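Local coordinates for protein fluoroacetyl coenzyme A thioesterase (PDB 3KUV) that hydrolyses fluoroacetyl-CoA to fluoroacetate and CoA as a homodimer, protecting the cell from fluoroacetate poisoning, at residues G69-V74 and T117-V122. The protein carries 1 engineered substitution. Residues are numbered along the deposited sequence; the frame is centred on the assembly and turned at random.
Sequences GTAICV and THERAV. With ACT (acetate ion), chain C.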
loop_
_atom_site.group_PDB
_atom_site.type_symbol
_atom_site.label_atom_id
_atom_site.label_comp_id
_atom_site.label_asym_id
_atom_site.label_seq_id
_atom_site.Cartn_x
_atom_site.Cartn_y
_atom_site.Cartn_z
ATOM N N GLY B 69 -4.246 -9.859 -2.858
ATOM C CA GLY B 69 -5.082 -8.656 -2.787
ATOM C C GLY B 69 -5.448 -8.128 -4.149
ATOM O O GLY B 69 -4.515 -8.001 -5.020
ATOM N N THR B 70 -6.739 -7.925 -4.414
ATOM C CA THR B 70 -7.176 -7.456 -5.737
ATOM C C THR B 70 -7.675 -6.019 -5.731
ATOM O O THR B 70 -7.771 -5.398 -6.794
ATOM C CB THR B 70 -8.257 -8.318 -6.353
ATOM O OG1 THR B 70 -9.356 -8.375 -5.426
ATOM C CG2 THR B 70 -7.729 -9.792 -6.511
ATOM N N ALA B 71 -7.900 -5.429 -4.537
ATOM C CA ALA B 71 -8.299 -4.011 -4.498
ATOM C C ALA B 71 -8.181 -3.563 -3.087
ATOM O O ALA B 71 -8.373 -4.327 -2.149
ATOM C CB ALA B 71 -9.723 -3.769 -4.981
ATOM N N ILE B 72 -7.909 -2.272 -2.919
ATOM C CA ILE B 72 -7.900 -1.596 -1.614
ATOM C C ILE B 72 -8.418 -0.174 -1.768
ATOM O O ILE B 72 -8.183 0.489 -2.781
ATOM C CB ILE B 72 -6.568 -1.615 -0.916
ATOM C CG1 ILE B 72 -6.817 -1.378 0.649
ATOM C CG2 ILE B 72 -5.588 -0.667 -1.589
ATOM C CD1 ILE B 72 -6.022 -2.126 1.575
ATOM N N CYS B 73 -9.208 0.277 -0.799
ATOM C CA CYS B 73 -9.795 1.646 -0.961
ATOM C C CYS B 73 -9.870 2.214 0.456
ATOM O O CYS B 73 -10.839 1.875 1.212
ATOM C CB CYS B 73 -11.158 1.551 -1.650
ATOM S SG CYS B 73 -11.793 3.175 -2.175
ATOM N N VAL B 74 -8.833 2.938 0.874
ATOM C CA VAL B 74 -8.731 3.369 2.298
ATOM C C VAL B 74 -8.330 4.827 2.426
ATOM O O VAL B 74 -7.565 5.344 1.562
ATOM C CB VAL B 74 -7.758 2.491 3.172
ATOM C CG1 VAL B 74 -8.315 1.068 3.321
ATOM C CG2 VAL B 74 -6.320 2.453 2.561
ATOM N N THR B 117 -12.077 -0.385 2.563
ATOM C CA THR B 117 -12.416 -1.710 2.074
ATOM C C THR B 117 -11.213 -2.391 1.429
ATOM O O THR B 117 -10.281 -1.739 0.967
ATOM C CB THR B 117 -13.583 -1.681 1.058
ATOM O OG1 THR B 117 -13.270 -0.715 0.009
ATOM C CG2 THR B 117 -14.940 -1.267 1.720
ATOM N N HIS B 118 -11.252 -3.722 1.357
ATOM C CA HIS B 118 -10.158 -4.528 0.754
ATOM C C HIS B 118 -10.806 -5.784 0.189
ATOM O O HIS B 118 -11.690 -6.415 0.860
ATOM C CB HIS B 118 -9.178 -4.957 1.847
ATOM C CG HIS B 118 -8.033 -5.784 1.300
ATOM N ND1 HIS B 118 -7.536 -6.957 1.860
ATOM C CD2 HIS B 118 -7.311 -5.566 0.174
ATOM C CE1 HIS B 118 -6.516 -7.396 1.126
ATOM N NE2 HIS B 118 -6.372 -6.577 0.116
ATOM N N GLU B 119 -10.378 -6.202 -0.982
ATOM C CA GLU B 119 -10.866 -7.496 -1.574
ATOM C C GLU B 119 -9.674 -8.352 -1.895
ATOM O O GLU B 119 -8.584 -7.835 -2.228
ATOM C CB GLU B 119 -11.610 -7.215 -2.866
ATOM C CG GLU B 119 -13.004 -6.505 -2.608
ATOM C CD GLU B 119 -12.887 -5.046 -2.279
ATOM O OE1 GLU B 119 -12.068 -4.396 -2.934
ATOM O OE2 GLU B 119 -13.622 -4.491 -1.449
ATOM N N ARG B 120 -9.902 -9.668 -1.787
ATOM C CA ARG B 120 -8.892 -10.681 -2.057
ATOM C C ARG B 120 -9.441 -11.792 -2.931
ATOM O O ARG B 120 -10.630 -11.988 -3.004
ATOM C CB ARG B 120 -8.440 -11.332 -0.750
ATOM C CG ARG B 120 -7.834 -10.246 0.229
ATOM C CD ARG B 120 -7.073 -10.864 1.401
ATOM N NE ARG B 120 -5.862 -11.569 0.998
ATOM C CZ ARG B 120 -4.743 -10.996 0.563
ATOM N NH1 ARG B 120 -4.655 -9.638 0.634
ATOM N NH2 ARG B 120 -3.702 -11.678 0.078
ATOM N N ALA B 121 -8.555 -12.526 -3.594
ATOM C CA ALA B 121 -8.906 -13.671 -4.392
ATOM C C ALA B 121 -8.070 -14.898 -3.956
ATOM O O ALA B 121 -6.831 -14.788 -3.875
ATOM C CB ALA B 121 -8.648 -13.424 -5.884
ATOM N N VAL B 122 -8.743 -16.012 -3.700
ATOM C CA VAL B 122 -8.052 -17.289 -3.415
ATOM C C VAL B 122 -7.364 -17.826 -4.686
ATOM O O VAL B 122 -7.869 -17.702 -5.779
ATOM C CB VAL B 122 -9.082 -18.311 -2.949
ATOM C CG1 VAL B 122 -8.306 -19.646 -2.622
ATOM C CG2 VAL B 122 -9.756 -17.821 -1.631
HETATM C C ACT C . -0.039 -8.562 -3.116
HETATM O O ACT C . -1.382 -8.474 -3.008
HETATM O OXT ACT C . 0.726 -8.003 -2.223
HETATM C CH3 ACT C . 0.557 -9.344 -4.264
HETATM O O HOH W 1 -11.115 -10.406 -5.484
#
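A classic beta bulge interrupts the antiparallel pairing of two hot-dog-fold strands, where Thr70 and Ala71 both face Glu119. Glu119 O takes a firm bond from Thr70 N at 2.9 Å and a weak one from Ala71 N at 3.4 Å. Beyond the bulge the ladder is regular: Cys73 and Thr117 form a hydrogen-bonded pair, with Cys73 N to Thr117 O and Thr117 N to Cys73 O both 2.9 Å. On the side facing helix 42-57, Ile72 lays CD1 obliquely against the His118 ring, 3.9 Å from CD2, an apolar neighbour for the buried imidazole. Gly69, a CoA- and substrate-binding residue, pairs with Arg120, which also binds substrate. Having no side chain, Gly69 brings its CA to 3.8 Å from His118 NE2, and one face of the Arg120 guanidinium lies over Gly69 N. Both groups are donors and do not bond each other; Gly69 N gives its hydrogen to acetate O at 3.2 Å. This acetate, probably from the crystallisation liquor, is also hydrogen-bonded to OG of Ser42 of the second subunit, an engineered residue at an active-site position. With the Arg120 chain bent at chi3 (66°), NH1 lies at the His118 ring edge, in its plane, and makes a salt bridge with OE1 of active-site Glu50. Cys73, on the opposite face from Ile72, forms a disulfide with Cys73 of the second subunit, whose strand continues the sheet. Near the bulge, one water joins Thr70 OG1, at 2.7 Å, to Arg120 O through a weaker bond.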